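Local atomic coordinates of fatty Acyl-Adenylate Ligase (PDB entry 3PBK), a protein that belongs to the AMP-binding enzymes of the ANL superfamily and holds 5'-O-[(S)-(dodecanoyloxy)(hydroxy)phosphoryl]adenosine in its pocket. Residues Y28-R42 against Q243-R257. Residues are numbered along the deposited sequence; the frame is centred on the assembly and turned at random.
Sequences YAALSSAGMNFYDRR and QLSVDYLRTQDFAMR
Gly35 to Tyr39 and Val246 to Tyr248 pair as parallel beta strands, a worked example of how residues some two hundred positions apart become sheet neighbours. Backbone bonds pass back and forth: Val246 N gives to Gly35 O, Asn37 N to Val246 O, Tyr248 N to Asn37 O (2.9 Å) and Tyr39 N to Tyr248 O (3.0 Å). Asn37 ND2 adds a weak bond to Val246 O (3.3 Å), giving that carbonyl a second donor.

Apolar contacts gather on the face of Met36, Phe38, Val246 and Tyr248. Selenomethionine Met36 lies beside Val246, CG to CG1 3.4 Å, and its CG also meets the Tyr248 ring edge near CE1. Phe38 and Tyr248 lie alongside each other, their rings meeting obliquely with planes 37° apart. The other face carries Asn37 and Asp247; Asp247 CB comes obliquely to Tyr39 CE1, and Asp247 OD2 forms a salt bridge with Arg219.

Charged groups close the far end. Arg41 CB packs on the Asp253 carboxylate (CB to CG 3.5 Å), but Arg41 NH1 stays 4.0 Å from Asp253 OD1, beyond a salt bridge. With CG between backbone N and carbonyl carbon (chi1 72°), Arg41 extends past Arg257, bringing the like-charged NE and Arg257 NH2 to 3.3 Å without a hydrogen bond. Arg250 NE meets Asp253 OD2 through charge alone, and Arg250 NH1 forms a salt bridge with Glu46.

In the mixed sheet, strand 35-39 sits between antiparallel strand 45-50 and strand 246-248, which strand 220-222 flanks in turn; helix 260-267 covers Tyr39 and Asp247.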
ATOM      1  N   TYR A  28     -10.041 -13.372 -21.166  1.00 23.07           N
ATOM      2  CA  TYR A  28     -10.476 -12.314 -22.057  1.00 22.99           C
ATOM      3  C   TYR A  28      -9.319 -11.437 -22.528  1.00 23.71           C
ATOM      4  O   TYR A  28      -9.319 -10.982 -23.669  1.00 24.34           O
ATOM      5  CB  TYR A  28     -11.519 -11.439 -21.369  1.00 22.94           C
ATOM      6  CG  TYR A  28     -12.102 -10.390 -22.283  1.00 23.60           C
ATOM      7  CD1 TYR A  28     -13.168 -10.696 -23.120  1.00 24.27           C
ATOM      8  CD2 TYR A  28     -11.584  -9.104 -22.323  1.00 23.54           C
ATOM      9  CE1 TYR A  28     -13.706  -9.760 -23.963  1.00 24.39           C
ATOM     10  CE2 TYR A  28     -12.118  -8.150 -23.167  1.00 24.54           C
ATOM     11  CZ  TYR A  28     -13.181  -8.488 -23.984  1.00 25.90           C
ATOM     12  OH  TYR A  28     -13.731  -7.563 -24.833  1.00 27.90           O
ATOM     13  N   ALA A  29      -8.344 -11.192 -21.653  1.00 23.24           N
ATOM     14  CA  ALA A  29      -7.242 -10.285 -21.964  1.00 22.79           C
ATOM     15  C   ALA A  29      -6.236 -10.926 -22.898  1.00 23.91           C
ATOM     16  O   ALA A  29      -5.536 -10.244 -23.635  1.00 24.61           O
ATOM     17  CB  ALA A  29      -6.557  -9.813 -20.695  1.00 22.87           C
ATOM     18  N   ALA A  30      -6.159 -12.248 -22.861  1.00 24.42           N
ATOM     19  CA  ALA A  30      -5.270 -12.967 -23.759  1.00 25.06           C
ATOM     20  C   ALA A  30      -5.768 -12.852 -25.191  1.00 25.34           C
ATOM     21  O   ALA A  30      -5.122 -13.339 -26.112  1.00 26.85           O
ATOM     22  CB  ALA A  30      -5.164 -14.426 -23.353  1.00 25.43           C
ATOM     23  N   LEU A  31      -6.920 -12.212 -25.370  1.00 24.38           N
ATOM     24  CA  LEU A  31      -7.474 -11.970 -26.702  1.00 24.66           C
ATOM     25  C   LEU A  31      -7.116 -10.578 -27.220  1.00 25.46           C
ATOM     26  O   LEU A  31      -7.424 -10.241 -28.361  1.00 25.34           O
ATOM     27  CB  LEU A  31      -9.001 -12.137 -26.714  1.00 24.08           C
ATOM     28  CG  LEU A  31      -9.624 -13.439 -26.199  1.00 23.69           C
ATOM     29  CD1 LEU A  31     -11.146 -13.351 -26.218  1.00 22.27           C
ATOM     30  CD2 LEU A  31      -9.136 -14.646 -26.987  1.00 21.99           C
ATOM     31  N   SER A  32      -6.484  -9.769 -26.375  1.00 25.87           N
ATOM     32  CA  SER A  32      -6.060  -8.425 -26.764  1.00 26.52           C
ATOM     33  C   SER A  32      -4.620  -8.499 -27.236  1.00 27.57           C
ATOM     34  O   SER A  32      -4.085  -9.600 -27.380  1.00 28.97           O
ATOM     35  CB  SER A  32      -6.166  -7.457 -25.585  1.00 26.26           C
ATOM     36  OG  SER A  32      -5.253  -7.804 -24.553  1.00 26.16           O
ATOM     37  N   SER A  33      -3.995  -7.344 -27.473  1.00 26.45           N
ATOM     38  CA  SER A  33      -2.580  -7.309 -27.861  1.00 26.79           C
ATOM     39  C   SER A  33      -1.738  -6.600 -26.795  1.00 26.72           C
ATOM     40  O   SER A  33      -0.543  -6.330 -26.980  1.00 26.39           O
ATOM     41  CB  SER A  33      -2.396  -6.667 -29.246  1.00 26.34           C
ATOM     42  OG  SER A  33      -2.747  -5.294 -29.250  1.00 25.80           O
ATOM     43  N   ALA A  34      -2.375  -6.310 -25.669  1.00 26.21           N
ATOM     44  CA  ALA A  34      -1.703  -5.631 -24.570  1.00 25.85           C
ATOM     45  C   ALA A  34      -0.932  -6.614 -23.712  1.00 25.08           C
ATOM     46  O   ALA A  34      -1.048  -7.834 -23.865  1.00 25.65           O
ATOM     47  CB  ALA A  34      -2.706  -4.861 -23.718  1.00 24.79           C
ATOM     48  N   GLY A  35      -0.143  -6.067 -22.804  1.00 23.70           N
ATOM     49  CA  GLY A  35       0.624  -6.892 -21.904  1.00 24.58           C
ATOM     50  C   GLY A  35       1.452  -6.026 -20.992  1.00 24.25           C
ATOM     51  O   GLY A  35       1.238  -4.815 -20.900  1.00 23.34           O
HETATM   52  N   MSE A  36       2.407  -6.655 -20.322  1.00 24.75           N
HETATM   53  CA  MSE A  36       3.280  -5.959 -19.404  1.00 24.46           C
HETATM   54  C   MSE A  36       4.655  -5.712 -19.997  1.00 25.18           C
HETATM   55  O   MSE A  36       5.138  -6.477 -20.827  1.00 25.81           O
HETATM   56  CB  MSE A  36       3.422  -6.764 -18.129  1.00 24.55           C
HETATM   57  CG  MSE A  36       2.199  -6.722 -17.273  1.00 24.83           C
HETATM   58 SE   MSE A  36       1.798  -8.509 -16.663  1.00 39.71          SE
HETATM   59  CE  MSE A  36       0.578  -8.094 -15.183  1.00 23.36           C
ATOM     60  N   ASN A  37       5.278  -4.633 -19.544  1.00 24.63           N
ATOM     61  CA  ASN A  37       6.612  -4.281 -19.979  1.00 25.04           C
ATOM     62  C   ASN A  37       7.514  -3.914 -18.796  1.00 24.71           C
ATOM     63  O   ASN A  37       7.275  -2.929 -18.099  1.00 23.92           O
ATOM     64  CB  ASN A  37       6.529  -3.158 -21.007  1.00 24.27           C
ATOM     65  CG  ASN A  37       5.522  -3.462 -22.105  1.00 26.22           C
ATOM     66  OD1 ASN A  37       5.891  -3.907 -23.191  1.00 28.07           O
ATOM     67  ND2 ASN A  37       4.240  -3.248 -21.817  1.00 24.76           N
ATOM     68  N   PHE A  38       8.539  -4.730 -18.570  1.00 24.68           N
ATOM     69  CA  PHE A  38       9.475  -4.516 -17.479  1.00 24.35           C
ATOM     70  C   PHE A  38      10.687  -3.711 -17.918  1.00 25.86           C
ATOM     71  O   PHE A  38      11.422  -4.124 -18.817  1.00 25.96           O
ATOM     72  CB  PHE A  38       9.920  -5.854 -16.927  1.00 23.65           C
ATOM     73  CG  PHE A  38       8.786  -6.739 -16.543  1.00 24.05           C
ATOM     74  CD1 PHE A  38       8.319  -6.754 -15.239  1.00 23.09           C
ATOM     75  CD2 PHE A  38       8.171  -7.548 -17.487  1.00 25.46           C
ATOM     76  CE1 PHE A  38       7.270  -7.570 -14.871  1.00 23.15           C
ATOM     77  CE2 PHE A  38       7.117  -8.374 -17.131  1.00 25.43           C
ATOM     78  CZ  PHE A  38       6.665  -8.384 -15.816  1.00 24.98           C
ATOM     79  N   TYR A  39      10.896  -2.568 -17.269  1.00 25.17           N
ATOM     80  CA  TYR A  39      11.964  -1.657 -17.647  1.00 26.27           C
ATOM     81  C   TYR A  39      13.072  -1.630 -16.611  1.00 28.60           C
ATOM     82  O   TYR A  39      12.803  -1.737 -15.417  1.00 28.34           O
ATOM     83  CB  TYR A  39      11.407  -0.254 -17.849  1.00 25.78           C
ATOM     84  CG  TYR A  39      10.728  -0.058 -19.185  1.00 26.22           C
ATOM     85  CD1 TYR A  39       9.409  -0.425 -19.375  1.00 24.98           C
ATOM     86  CD2 TYR A  39      11.411   0.487 -20.261  1.00 27.01           C
ATOM     87  CE1 TYR A  39       8.784  -0.245 -20.599  1.00 24.95           C
ATOM     88  CE2 TYR A  39      10.792   0.671 -21.490  1.00 26.31           C
ATOM     89  CZ  TYR A  39       9.477   0.306 -21.652  1.00 24.69           C
ATOM     90  OH  TYR A  39       8.856   0.478 -22.873  1.00 23.69           O
ATOM     91  N   ASP A  40      14.318  -1.493 -17.071  1.00 30.63           N
ATOM     92  CA  ASP A  40      15.468  -1.385 -16.166  1.00 31.42           C
ATOM     93  C   ASP A  40      15.596   0.037 -15.602  1.00 31.41           C
ATOM     94  O   ASP A  40      14.758   0.887 -15.883  1.00 30.27           O
ATOM     95  CB  ASP A  40      16.768  -1.876 -16.836  1.00 32.02           C
ATOM     96  CG  ASP A  40      17.375  -0.857 -17.818  1.00 34.75           C
ATOM     97  OD1 ASP A  40      16.970   0.329 -17.806  1.00 34.33           O
ATOM     98  OD2 ASP A  40      18.280  -1.250 -18.602  1.00 35.18           O
ATOM     99  N   ARG A  41      16.635   0.299 -14.816  1.00 32.26           N
ATOM    100  CA  ARG A  41      16.746   1.590 -14.135  1.00 32.94           C
ATOM    101  C   ARG A  41      17.141   2.749 -15.058  1.00 34.33           C
ATOM    102  O   ARG A  41      17.276   3.895 -14.616  1.00 34.97           O
ATOM    103  CB  ARG A  41      17.680   1.507 -12.922  1.00 34.22           C
ATOM    104  CG  ARG A  41      19.149   1.373 -13.260  1.00 37.07           C
ATOM    105  CD  ARG A  41      20.011   1.645 -12.034  1.00 38.99           C
ATOM    106  NE  ARG A  41      21.360   1.105 -12.192  1.00 42.01           N
ATOM    107  CZ  ARG A  41      21.677  -0.181 -12.039  1.00 42.90           C
ATOM    108  NH1 ARG A  41      20.740  -1.074 -11.727  1.00 40.47           N
ATOM    109  NH2 ARG A  41      22.936  -0.580 -12.199  1.00 40.61           N
ATOM    110  N   ARG A  42      17.317   2.449 -16.339  1.00 34.16           N
ATOM    111  CA  ARG A  42      17.547   3.483 -17.341  1.00 33.63           C
ATOM    112  C   ARG A  42      16.422   3.507 -18.370  1.00 33.42           C
ATOM    113  O   ARG A  42      16.645   3.818 -19.542  1.00 33.52           O
ATOM    114  CB  ARG A  42      18.889   3.273 -18.034  1.00 32.92           C
ATOM    115  CG  ARG A  42      20.070   3.642 -17.173  1.00 34.35           C
ATOM    116  CD  ARG A  42      21.321   3.854 -18.001  1.00 33.67           C
ATOM    117  NE  ARG A  42      22.405   4.402 -17.190  1.00 35.14           N
ATOM    118  CZ  ARG A  42      23.336   3.666 -16.591  1.00 35.92           C
ATOM    119  NH1 ARG A  42      23.329   2.342 -16.720  1.00 34.56           N
ATOM    120  NH2 ARG A  42      24.277   4.255 -15.863  1.00 34.52           N
ATOM    121  N   GLN A 243      -7.704  -5.235 -19.747  1.00 20.96           N
ATOM    122  CA  GLN A 243      -6.996  -5.445 -20.998  1.00 21.38           C
ATOM    123  C   GLN A 243      -6.166  -4.241 -21.392  1.00 21.93           C
ATOM    124  O   GLN A 243      -6.036  -3.943 -22.578  1.00 22.50           O
ATOM    125  CB  GLN A 243      -7.959  -5.779 -22.126  1.00 21.44           C
ATOM    126  CG  GLN A 243      -9.094  -6.652 -21.704  1.00 21.79           C
ATOM    127  CD  GLN A 243     -10.358  -5.861 -21.543  1.00 23.90           C
ATOM    128  OE1 GLN A 243     -11.123  -6.064 -20.599  1.00 24.77           O
ATOM    129  NE2 GLN A 243     -10.585  -4.929 -22.463  1.00 24.79           N
ATOM    130  N   LEU A 244      -5.609  -3.569 -20.383  1.00 22.31           N
ATOM    131  CA  LEU A 244      -4.753  -2.388 -20.541  1.00 21.72           C
ATOM    132  C   LEU A 244      -3.282  -2.709 -20.293  1.00 21.17           C
ATOM    133  O   LEU A 244      -2.950  -3.456 -19.384  1.00 21.86           O
ATOM    134  CB  LEU A 244      -5.172  -1.298 -19.551  1.00 21.54           C
ATOM    135  CG  LEU A 244      -6.460  -0.525 -19.816  1.00 21.94           C
ATOM    136  CD1 LEU A 244      -6.490   0.739 -18.983  1.00 21.93           C
ATOM    137  CD2 LEU A 244      -6.593  -0.188 -21.286  1.00 22.72           C
ATOM    138  N   SER A 245      -2.391  -2.122 -21.076  1.00 21.24           N
ATOM    139  CA  SER A 245      -0.972  -2.381 -20.878  1.00 21.67           C
ATOM    140  C   SER A 245      -0.432  -1.671 -19.634  1.00 21.30           C
ATOM    141  O   SER A 245      -1.044  -0.734 -19.125  1.00 21.41           O
ATOM    142  CB  SER A 245      -0.185  -1.973 -22.120  1.00 23.00           C
ATOM    143  OG  SER A 245      -0.522  -2.797 -23.224  1.00 24.06           O
ATOM    144  N   VAL A 246       0.718  -2.119 -19.144  1.00 21.34           N
ATOM    145  CA  VAL A 246       1.358  -1.468 -18.009  1.00 20.55           C
ATOM    146  C   VAL A 246       2.877  -1.564 -18.116  1.00 21.40           C
ATOM    147  O   VAL A 246       3.402  -2.521 -18.676  1.00 22.15           O
ATOM    148  CB  VAL A 246       0.888  -2.085 -16.683  1.00 20.56           C
ATOM    149  CG1 VAL A 246       1.425  -3.488 -16.535  1.00 20.57           C
ATOM    150  CG2 VAL A 246       1.318  -1.226 -15.513  1.00 20.33           C
ATOM    151  N   ASP A 247       3.577  -0.560 -17.589  1.00 21.67           N
ATOM    152  CA  ASP A 247       5.041  -0.555 -17.551  1.00 21.64           C
ATOM    153  C   ASP A 247       5.541  -0.498 -16.119  1.00 20.91           C
ATOM    154  O   ASP A 247       5.119   0.365 -15.351  1.00 20.53           O
ATOM    155  CB  ASP A 247       5.587   0.666 -18.279  1.00 21.80           C
ATOM    156  CG  ASP A 247       4.884   0.928 -19.575  1.00 22.83           C
ATOM    157  OD1 ASP A 247       4.419  -0.046 -20.196  1.00 23.24           O
ATOM    158  OD2 ASP A 247       4.793   2.107 -19.974  1.00 23.80           O
ATOM    159  N   TYR A 248       6.461  -1.388 -15.768  1.00 21.28           N
ATOM    160  CA  TYR A 248       6.987  -1.427 -14.409  1.00 21.12           C
ATOM    161  C   TYR A 248       8.411  -0.938 -14.288  1.00 22.22           C
ATOM    162  O   TYR A 248       9.229  -1.158 -15.178  1.00 23.41           O
ATOM    163  CB  TYR A 248       6.972  -2.846 -13.879  1.00 21.01           C
ATOM    164  CG  TYR A 248       5.629  -3.491 -13.921  1.00 20.96           C
ATOM    165  CD1 TYR A 248       5.384  -4.561 -14.763  1.00 22.17           C
ATOM    166  CD2 TYR A 248       4.606  -3.035 -13.119  1.00 20.34           C
ATOM    167  CE1 TYR A 248       4.146  -5.160 -14.805  1.00 22.43           C
ATOM    168  CE2 TYR A 248       3.370  -3.624 -13.148  1.00 20.92           C
ATOM    169  CZ  TYR A 248       3.139  -4.688 -13.991  1.00 21.86           C
ATOM    170  OH  TYR A 248       1.894  -5.279 -14.020  1.00 21.74           O
ATOM    171  N   LEU A 249       8.698  -0.286 -13.165  1.00 22.42           N
ATOM    172  CA  LEU A 249      10.063  -0.136 -12.675  1.00 22.98           C
ATOM    173  C   LEU A 249      10.221  -1.033 -11.451  1.00 23.46           C
ATOM    174  O   LEU A 249       9.232  -1.440 -10.824  1.00 22.85           O
ATOM    175  CB  LEU A 249      10.357   1.316 -12.300  1.00 23.10           C
ATOM    176  CG  LEU A 249      10.637   2.304 -13.440  1.00 23.97           C
ATOM    177  CD1 LEU A 249      10.817   3.715 -12.911  1.00 23.64           C
ATOM    178  CD2 LEU A 249      11.860   1.887 -14.223  1.00 24.26           C
ATOM    179  N   ARG A 250      11.455  -1.369 -11.107  1.00 24.66           N
ATOM    180  CA  ARG A 250      11.668  -2.075  -9.854  1.00 25.51           C
ATOM    181  C   ARG A 250      11.582  -1.048  -8.735  1.00 25.32           C
ATOM    182  O   ARG A 250      11.903   0.123  -8.934  1.00 25.01           O
ATOM    183  CB  ARG A 250      13.010  -2.805  -9.854  1.00 27.22           C
ATOM    184  CG  ARG A 250      13.099  -3.901 -10.902  1.00 26.99           C
ATOM    185  CD  ARG A 250      14.332  -4.761 -10.703  1.00 29.54           C
ATOM    186  NE  ARG A 250      15.456  -4.355 -11.543  1.00 32.28           N
ATOM    187  CZ  ARG A 250      15.510  -4.529 -12.864  1.00 33.00           C
ATOM    188  NH1 ARG A 250      14.483  -5.080 -13.503  1.00 31.76           N
ATOM    189  NH2 ARG A 250      16.585  -4.135 -13.551  1.00 33.09           N
ATOM    190  N   THR A 251      11.115  -1.467  -7.569  1.00 25.12           N
ATOM    191  CA  THR A 251      10.883  -0.510  -6.500  1.00 24.37           C
ATOM    192  C   THR A 251      12.186   0.114  -6.046  1.00 25.44           C
ATOM    193  O   THR A 251      12.245   1.308  -5.779  1.00 24.95           O
ATOM    194  CB  THR A 251      10.198  -1.153  -5.305  1.00 24.07           C
ATOM    195  OG1 THR A 251       8.949  -1.712  -5.724  1.00 23.46           O
ATOM    196  CG2 THR A 251       9.941  -0.115  -4.241  1.00 24.30           C
ATOM    197  N   GLN A 252      13.231  -0.702  -5.965  1.00 26.58           N
ATOM    198  CA  GLN A 252      14.551  -0.230  -5.547  1.00 27.46           C
ATOM    199  C   GLN A 252      15.148   0.753  -6.557  1.00 27.79           C
ATOM    200  O   GLN A 252      15.780   1.736  -6.172  1.00 28.36           O
ATOM    201  CB  GLN A 252      15.503  -1.406  -5.278  1.00 27.47           C
ATOM    202  CG  GLN A 252      15.402  -2.559  -6.292  1.00 30.29           C
ATOM    203  CD  GLN A 252      14.287  -3.602  -5.985  1.00 30.59           C
ATOM    204  OE1 GLN A 252      13.144  -3.258  -5.626  1.00 27.66           O
ATOM    205  NE2 GLN A 252      14.632  -4.888  -6.155  1.00 29.80           N
ATOM    206  N   ASP A 253      14.925   0.496  -7.843  1.00 26.88           N
ATOM    207  CA  ASP A 253      15.425   1.374  -8.898  1.00 27.08           C
ATOM    208  C   ASP A 253      14.807   2.762  -8.831  1.00 26.93           C
ATOM    209  O   ASP A 253      15.487   3.761  -9.051  1.00 27.86           O
ATOM    210  CB  ASP A 253      15.172   0.769 -10.274  1.00 27.66           C
ATOM    211  CG  ASP A 253      16.052  -0.424 -10.560  1.00 29.27           C
ATOM    212  OD1 ASP A 253      17.143  -0.525  -9.952  1.00 30.52           O
ATOM    213  OD2 ASP A 253      15.651  -1.254 -11.404  1.00 28.96           O
ATOM    214  N   PHE A 254      13.512   2.824  -8.548  1.00 26.07           N
ATOM    215  CA  PHE A 254      12.866   4.108  -8.316  1.00 25.76           C
ATOM    216  C   PHE A 254      13.473   4.797  -7.096  1.00 26.67           C
ATOM    217  O   PHE A 254      13.832   5.971  -7.155  1.00 27.33           O
ATOM    218  CB  PHE A 254      11.356   3.946  -8.134  1.00 23.94           C
ATOM    219  CG  PHE A 254      10.699   5.112  -7.449  1.00 22.38           C
ATOM    220  CD1 PHE A 254      10.361   6.251  -8.162  1.00 22.23           C
ATOM    221  CD2 PHE A 254      10.427   5.070  -6.089  1.00 21.95           C
ATOM    222  CE1 PHE A 254       9.761   7.334  -7.534  1.00 22.03           C
ATOM    223  CE2 PHE A 254       9.826   6.146  -5.451  1.00 21.91           C
ATOM    224  CZ  PHE A 254       9.488   7.282  -6.176  1.00 21.86           C
ATOM    225  N   ALA A 255      13.592   4.063  -5.995  1.00 26.92           N
ATOM    226  CA  ALA A 255      14.136   4.617  -4.755  1.00 28.13           C
ATOM    227  C   ALA A 255      15.453   5.345  -4.983  1.00 30.22           C
ATOM    228  O   ALA A 255      15.734   6.359  -4.343  1.00 30.96           O
ATOM    229  CB  ALA A 255      14.325   3.522  -3.726  1.00 29.30           C
HETATM  230  N   MSE A 256      16.260   4.814  -5.896  1.00 30.97           N
HETATM  231  CA  MSE A 256      17.587   5.354  -6.168  1.00 32.00           C
HETATM  232  C   MSE A 256      17.544   6.482  -7.210  1.00 31.75           C
HETATM  233  O   MSE A 256      18.253   7.479  -7.077  1.00 32.28           O
HETATM  234  CB  MSE A 256      18.562   4.225  -6.558  1.00 32.93           C
HETATM  235  CG  MSE A 256      19.458   3.703  -5.397  1.00 37.70           C
HETATM  236 SE   MSE A 256      18.704   3.589  -3.536  1.00 75.31          SE
HETATM  237  CE  MSE A 256      18.258   1.668  -3.429  1.00 42.99           C
ATOM    238  N   ARG A 257      16.705   6.336  -8.229  1.00 29.47           N
ATOM    239  CA  ARG A 257      16.485   7.427  -9.172  1.00 29.74           C
ATOM    240  C   ARG A 257      14.990   7.733  -9.375  1.00 29.49           C
ATOM    241  O   ARG A 257      14.401   7.369 -10.405  1.00 28.14           O
ATOM    242  CB  ARG A 257      17.149   7.134 -10.515  1.00 31.74           C
ATOM    243  CG  ARG A 257      18.602   6.687 -10.436  1.00 34.33           C
ATOM    244  CD  ARG A 257      19.145   6.449 -11.852  1.00 38.90           C
ATOM    245  NE  ARG A 257      20.212   5.448 -11.914  1.00 42.31           N
ATOM    246  CZ  ARG A 257      20.946   5.210 -13.000  1.00 43.48           C
ATOM    247  NH1 ARG A 257      20.725   5.909 -14.113  1.00 42.14           N
ATOM    248  NH2 ARG A 257      21.901   4.280 -12.974  1.00 41.31           N
TER